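Long-range contacts in thioesterase domain-containing protein (PDB 1IXL), which is of unknown function but adopts the hot-dog fold of the thioesterase superfamily and may hydrolyse acyl-CoA thioesters: residues Glu31-Asp36 / Gly84-Ala89; Arg76-Val81 / Glu111-Glu116. All blocks are in the same frame, centred on the assembly; numbering follows the deposited sequence.

Contact 1: Glu31-Asp36 / Gly84-Ala89; sequences ELETID and GDKLVA
Lys-86 reaches across to two glutamates of the neighbouring strand, Glu-31 and Glu-33. Its NZ forms a salt bridge with Glu-31 OE1 at 2.6 Å, and it comes down on the carboxylate from above, 82° out of the plane, not at the carboxylate's rim. A turn at the last torsion (chi4 55°) swings the ammonium toward Glu-31. The aliphatic part of the same lysine lies against Glu-33, which folds its carboxylate back over the lysine, OE1 3.2 Å from Lys-86 CG. There the second glutamate lies near the ammonium without pairing with it, which would be expected to steady the positive charge. A water bridges Glu-33 OE2 and Gly-84 O, donating to both.

Beneath these side chains, strands 27-33 and 86-97 run antiparallel as neighbours in the sheet of the hot-dog fold. Leu-32 and Leu-87 form a hydrogen-bonded pair, joined both ways through their backbone N and O atoms. Their side chains leave by the other face of the sheet and both rest on Leu-54 of helix 48-63, the long helix that the sheet wraps.

Where the strand pairing gives out, Thr-34 takes over. Asp-85 O is gripped twice by this one residue: Thr-34 N points almost straight at it at 3.0 Å, while Thr-34 OG1 donates to it in the carbonyl plane, on a lone pair, at 2.8 Å. With chi1 at 56° the hydroxyl is set facing Asp-85, and the methyl CG2 is left to pack on Leu-87 CD1 at 4.0 Å. Gly-84 N adds a weak bond to Thr-34 OG1. Further out, the carboxylate of Asp-85 is tied to Lys-82 N and to Arg-109 through OD2.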
loop_
_atom_site.group_PDB
_atom_site.type_symbol
_atom_site.label_atom_id
_atom_site.label_comp_id
_atom_site.label_asym_id
_atom_site.label_seq_id
_atom_site.Cartn_x
_atom_site.Cartn_y
_atom_site.Cartn_z
ATOM N N GLU A 31 -3.424 -7.129 2.254
ATOM C CA GLU A 31 -3.577 -7.315 3.690
ATOM C C GLU A 31 -2.241 -7.630 4.344
ATOM O O GLU A 31 -1.332 -8.186 3.712
ATOM C CB GLU A 31 -4.573 -8.443 3.979
ATOM C CG GLU A 31 -4.237 -9.754 3.300
ATOM C CD GLU A 31 -5.108 -10.915 3.792
ATOM O OE1 GLU A 31 -6.326 -10.704 3.978
ATOM O OE2 GLU A 31 -4.571 -12.029 3.980
ATOM N N LEU A 32 -2.123 -7.262 5.615
ATOM C CA LEU A 32 -0.895 -7.513 6.346
ATOM C C LEU A 32 -1.199 -7.872 7.793
ATOM O O LEU A 32 -1.955 -7.167 8.476
ATOM C CB LEU A 32 0.004 -6.270 6.328
ATOM C CG LEU A 32 1.287 -6.260 7.180
ATOM C CD1 LEU A 32 2.279 -7.282 6.655
ATOM C CD2 LEU A 32 1.927 -4.866 7.118
ATOM N N GLU A 33 -0.626 -8.985 8.234
ATOM C CA GLU A 33 -0.752 -9.426 9.622
ATOM C C GLU A 33 0.495 -8.832 10.277
ATOM O O GLU A 33 1.622 -9.136 9.863
ATOM C CB GLU A 33 -0.699 -10.958 9.719
ATOM C CG GLU A 33 -2.008 -11.650 9.352
ATOM C CD GLU A 33 -3.106 -11.385 10.365
ATOM O OE1 GLU A 33 -4.261 -11.806 10.111
ATOM O OE2 GLU A 33 -2.810 -10.763 11.419
ATOM N N THR A 34 0.311 -7.959 11.257
ATOM C CA THR A 34 1.474 -7.368 11.905
ATOM C C THR A 34 2.149 -8.384 12.819
ATOM O O THR A 34 1.471 -9.206 13.450
ATOM C CB THR A 34 1.101 -6.108 12.688
ATOM O OG1 THR A 34 0.080 -6.408 13.646
ATOM C CG2 THR A 34 0.611 -5.033 11.732
ATOM N N ILE A 35 3.482 -8.342 12.860
ATOM C CA ILE A 35 4.272 -9.268 13.670
ATOM C C ILE A 35 5.131 -8.570 14.705
ATOM O O ILE A 35 5.342 -7.352 14.653
ATOM C CB ILE A 35 5.196 -10.169 12.805
ATOM C CG1 ILE A 35 6.098 -9.304 11.919
ATOM C CG2 ILE A 35 4.349 -11.119 11.968
ATOM C CD1 ILE A 35 7.087 -10.119 11.071
ATOM N N ASP A 36 5.649 -9.364 15.633
ATOM C CA ASP A 36 6.437 -8.841 16.736
ATOM C C ASP A 36 7.669 -8.003 16.370
ATOM O O ASP A 36 8.026 -7.074 17.090
ATOM C CB ASP A 36 6.828 -9.995 17.656
ATOM C CG ASP A 36 7.223 -9.520 19.024
ATOM O OD1 ASP A 36 8.433 -9.423 19.303
ATOM O OD2 ASP A 36 6.307 -9.217 19.812
ATOM N N GLY A 84 -0.264 -7.889 16.166
ATOM C CA GLY A 84 -1.392 -8.800 16.215
ATOM C C GLY A 84 -2.551 -8.266 15.389
ATOM O O GLY A 84 -3.447 -9.024 15.016
ATOM N N ASP A 85 -2.557 -6.962 15.118
ATOM C CA ASP A 85 -3.610 -6.378 14.292
ATOM C C ASP A 85 -3.419 -6.900 12.871
ATOM O O ASP A 85 -2.296 -7.118 12.424
ATOM C CB ASP A 85 -3.521 -4.834 14.247
ATOM C CG ASP A 85 -3.925 -4.166 15.551
ATOM O OD1 ASP A 85 -4.414 -4.858 16.478
ATOM O OD2 ASP A 85 -3.767 -2.932 15.640
ATOM N N LYS A 86 -4.525 -7.121 12.176
ATOM C CA LYS A 86 -4.495 -7.554 10.792
ATOM C C LYS A 86 -4.964 -6.293 10.077
ATOM O O LYS A 86 -6.020 -5.732 10.426
ATOM C CB LYS A 86 -5.496 -8.678 10.537
ATOM C CG LYS A 86 -5.597 -9.073 9.068
ATOM C CD LYS A 86 -6.936 -9.722 8.768
ATOM C CE LYS A 86 -7.298 -9.574 7.306
ATOM N NZ LYS A 86 -6.206 -10.115 6.458
ATOM N N LEU A 87 -4.190 -5.842 9.100
ATOM C CA LEU A 87 -4.519 -4.621 8.372
ATOM C C LEU A 87 -4.838 -4.876 6.908
ATOM O O LEU A 87 -4.281 -5.787 6.309
ATOM C CB LEU A 87 -3.343 -3.637 8.431
ATOM C CG LEU A 87 -2.716 -3.319 9.800
ATOM C CD1 LEU A 87 -1.520 -2.353 9.605
ATOM C CD2 LEU A 87 -3.763 -2.689 10.730
ATOM N N VAL A 88 -5.735 -4.066 6.350
ATOM C CA VAL A 88 -6.074 -4.169 4.934
ATOM C C VAL A 88 -6.016 -2.776 4.292
ATOM O O VAL A 88 -6.740 -1.872 4.677
ATOM C CB VAL A 88 -7.489 -4.731 4.684
ATOM C CG1 VAL A 88 -7.757 -4.792 3.164
ATOM C CG2 VAL A 88 -7.633 -6.114 5.305
ATOM N N ALA A 89 -5.150 -2.617 3.305
ATOM C CA ALA A 89 -5.040 -1.349 2.612
ATOM C C ALA A 89 -5.879 -1.422 1.331
ATOM O O ALA A 89 -5.780 -2.393 0.588
ATOM C CB ALA A 89 -3.580 -1.084 2.274
HETATM O O HOH W 1 -4.283 -11.229 13.722
#

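Contact 2: Arg76-Val81 / Glu111-Glu116; sequences RFTKPV and EEVVLE
The Phe-77 ring carries Leu-115 on one face: the methyl CD1 stands 3.8 Å above the ring plane, offset toward the rim, in a CH-pi contact. The two side chains lie alongside and point the same way. At the ring's edge, in its plane, sits a water that donates to Lys-79 O and Val-114 O. Arg-76 and Glu-116 bring the other two flat groups together, the guanidinium and the carboxylate turned 82° apart. Glu-116 OE2 approaches obliquely, closer to Arg-76 CD (3.1 Å) than to NE, leaving a long salt bridge of 3.9 Å. Behind them the backbones of Arg-76 and Glu-116 exchange two hydrogen bonds.

Thr-78 follows with its N on Val-114 O (2.9 Å) and its OG1 on Val-113 O (2.7 Å), both donors standing about 60° out of the carbonyl planes; the hydroxyl gets there with chi1 at 58°. Lys-79 then lays CD and CE across Glu-112 OE2, a carboxylate oxygen whose salt-bridge partner is Arg-109. Inside, Val-81 CG2 meets Val-114 CB at 3.9 Å.

On its other side, strand 112-123 is kinked where Val-114 and Leu-115 both face Val-107: a classic beta bulge, here in the antiparallel sheet of a hot-dog fold, where strand 112-123 lies next to 68-77, an edge strand within this chain.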
loop_
_atom_site.group_PDB
_atom_site.type_symbol
_atom_site.label_atom_id
_atom_site.label_comp_id
_atom_site.label_asym_id
_atom_site.label_seq_id
_atom_site.Cartn_x
_atom_site.Cartn_y
_atom_site.Cartn_z
ATOM N N ARG A 76 -1.669 10.498 6.956
ATOM C CA ARG A 76 -2.091 10.843 8.311
ATOM C C ARG A 76 -2.306 9.512 8.996
ATOM O O ARG A 76 -2.989 8.624 8.459
ATOM C CB ARG A 76 -3.430 11.598 8.319
ATOM C CG ARG A 76 -3.372 12.997 7.761
ATOM C CD ARG A 76 -4.767 13.588 7.587
ATOM N NE ARG A 76 -4.697 14.837 6.834
ATOM C CZ ARG A 76 -4.366 16.007 7.369
ATOM N NH1 ARG A 76 -4.085 16.083 8.668
ATOM N NH2 ARG A 76 -4.299 17.094 6.606
ATOM N N PHE A 77 -1.707 9.351 10.163
ATOM C CA PHE A 77 -1.875 8.122 10.912
ATOM C C PHE A 77 -3.018 8.481 11.847
ATOM O O PHE A 77 -2.895 9.370 12.673
ATOM C CB PHE A 77 -0.593 7.807 11.674
ATOM C CG PHE A 77 0.574 7.500 10.770
ATOM C CD1 PHE A 77 1.238 8.525 10.089
ATOM C CD2 PHE A 77 0.991 6.198 10.585
ATOM C CE1 PHE A 77 2.307 8.238 9.233
ATOM C CE2 PHE A 77 2.067 5.896 9.726
ATOM C CZ PHE A 77 2.716 6.928 9.055
ATOM N N THR A 78 -4.130 7.789 11.707
ATOM C CA THR A 78 -5.323 8.120 12.475
ATOM C C THR A 78 -5.532 7.331 13.764
ATOM O O THR A 78 -6.149 7.839 14.711
ATOM C CB THR A 78 -6.557 7.982 11.567
ATOM O OG1 THR A 78 -6.618 6.650 11.055
ATOM C CG2 THR A 78 -6.436 8.933 10.367
ATOM N N LYS A 79 -5.034 6.104 13.794
ATOM C CA LYS A 79 -5.145 5.234 14.987
ATOM C C LYS A 79 -3.886 4.396 15.128
ATOM O O LYS A 79 -3.337 3.939 14.126
ATOM C CB LYS A 79 -6.322 4.276 14.865
ATOM C CG LYS A 79 -7.689 4.907 14.967
ATOM C CD LYS A 79 -8.740 3.806 14.884
ATOM C CE LYS A 79 -10.060 4.238 15.505
ATOM N NZ LYS A 79 -10.615 5.423 14.801
ATOM N N PRO A 80 -3.413 4.173 16.373
ATOM C CA PRO A 80 -2.208 3.375 16.592
ATOM C C PRO A 80 -2.448 1.919 16.230
ATOM O O PRO A 80 -3.552 1.407 16.385
ATOM C CB PRO A 80 -1.930 3.574 18.083
ATOM C CG PRO A 80 -3.348 3.653 18.666
ATOM C CD PRO A 80 -4.018 4.582 17.661
ATOM N N VAL A 81 -1.416 1.248 15.731
ATOM C CA VAL A 81 -1.543 -0.152 15.348
ATOM C C VAL A 81 -0.750 -0.973 16.354
ATOM O O VAL A 81 0.368 -0.613 16.723
ATOM C CB VAL A 81 -0.992 -0.388 13.900
ATOM C CG1 VAL A 81 -0.918 -1.880 13.585
ATOM C CG2 VAL A 81 -1.892 0.304 12.895
ATOM N N GLU A 111 -13.184 -2.335 10.578
ATOM C CA GLU A 111 -13.840 -1.147 10.010
ATOM C C GLU A 111 -13.157 0.182 10.302
ATOM O O GLU A 111 -13.494 1.203 9.709
ATOM C CB GLU A 111 -15.298 -1.052 10.489
ATOM C CG GLU A 111 -16.209 -2.155 9.982
ATOM C CD GLU A 111 -16.207 -2.251 8.474
ATOM O OE1 GLU A 111 -15.181 -2.702 7.911
ATOM O OE2 GLU A 111 -17.226 -1.870 7.852
ATOM N N GLU A 112 -12.198 0.174 11.215
ATOM C CA GLU A 112 -11.508 1.400 11.584
ATOM C C GLU A 112 -10.394 1.794 10.616
ATOM O O GLU A 112 -9.644 0.948 10.140
ATOM C CB GLU A 112 -10.866 1.252 12.958
ATOM C CG GLU A 112 -11.696 0.559 14.010
ATOM C CD GLU A 112 -10.822 0.074 15.156
ATOM O OE1 GLU A 112 -10.647 -1.161 15.303
ATOM O OE2 GLU A 112 -10.295 0.927 15.897
ATOM N N VAL A 113 -10.286 3.087 10.352
ATOM C CA VAL A 113 -9.217 3.598 9.511
ATOM C C VAL A 113 -8.016 3.871 10.432
ATOM O O VAL A 113 -8.167 4.532 11.467
ATOM C CB VAL A 113 -9.649 4.902 8.809
ATOM C CG1 VAL A 113 -8.463 5.540 8.099
ATOM C CG2 VAL A 113 -10.768 4.587 7.789
ATOM N N VAL A 114 -6.844 3.330 10.088
ATOM C CA VAL A 114 -5.642 3.561 10.887
ATOM C C VAL A 114 -4.674 4.474 10.123
ATOM O O VAL A 114 -3.767 5.055 10.710
ATOM C CB VAL A 114 -4.919 2.225 11.266
ATOM C CG1 VAL A 114 -5.869 1.334 12.066
ATOM C CG2 VAL A 114 -4.423 1.490 10.009
ATOM N N LEU A 115 -4.859 4.575 8.805
ATOM C CA LEU A 115 -4.032 5.458 7.991
ATOM C C LEU A 115 -4.797 5.907 6.753
ATOM O O LEU A 115 -5.554 5.134 6.183
ATOM C CB LEU A 115 -2.731 4.754 7.540
ATOM C CG LEU A 115 -1.823 5.610 6.617
ATOM C CD1 LEU A 115 -0.362 5.238 6.855
ATOM C CD2 LEU A 115 -2.191 5.418 5.121
ATOM N N GLU A 116 -4.607 7.154 6.343
ATOM C CA GLU A 116 -5.240 7.641 5.119
ATOM C C GLU A 116 -4.187 8.467 4.402
ATOM O O GLU A 116 -3.414 9.205 5.031
ATOM C CB GLU A 116 -6.486 8.508 5.412
ATOM C CG GLU A 116 -6.256 9.619 6.445
ATOM C CD GLU A 116 -7.433 10.574 6.589
ATOM O OE1 GLU A 116 -8.590 10.099 6.557
ATOM O OE2 GLU A 116 -7.193 11.798 6.752
HETATM O O HOH W 2 -1.620 4.193 12.156
#

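Contacts 1 and 2, with centres about 12 Å apart, belong to one sheet; strand 100-109 lies between their strand pairs. The chain alternates between them: after strand 68-77 of contact 2 it passes through Val-81 and goes on into strand 86-97 of contact 1. Val-81 packs against contact 1 directly: its CG1 lies 4.0 Å from Thr-34 CG2 and 4.1 Å from Leu-87 CD1. A longer apolar approach, 4.3 Å, joins Leu-87 CD2 to Val-114 CG2. Arg-109 bonds both sides, to Asp-85 in contact 1 and Glu-112 in contact 2, while helix 48-63 meets Leu-32 and Leu-87 from one and Val-81 and Leu-115 from the other.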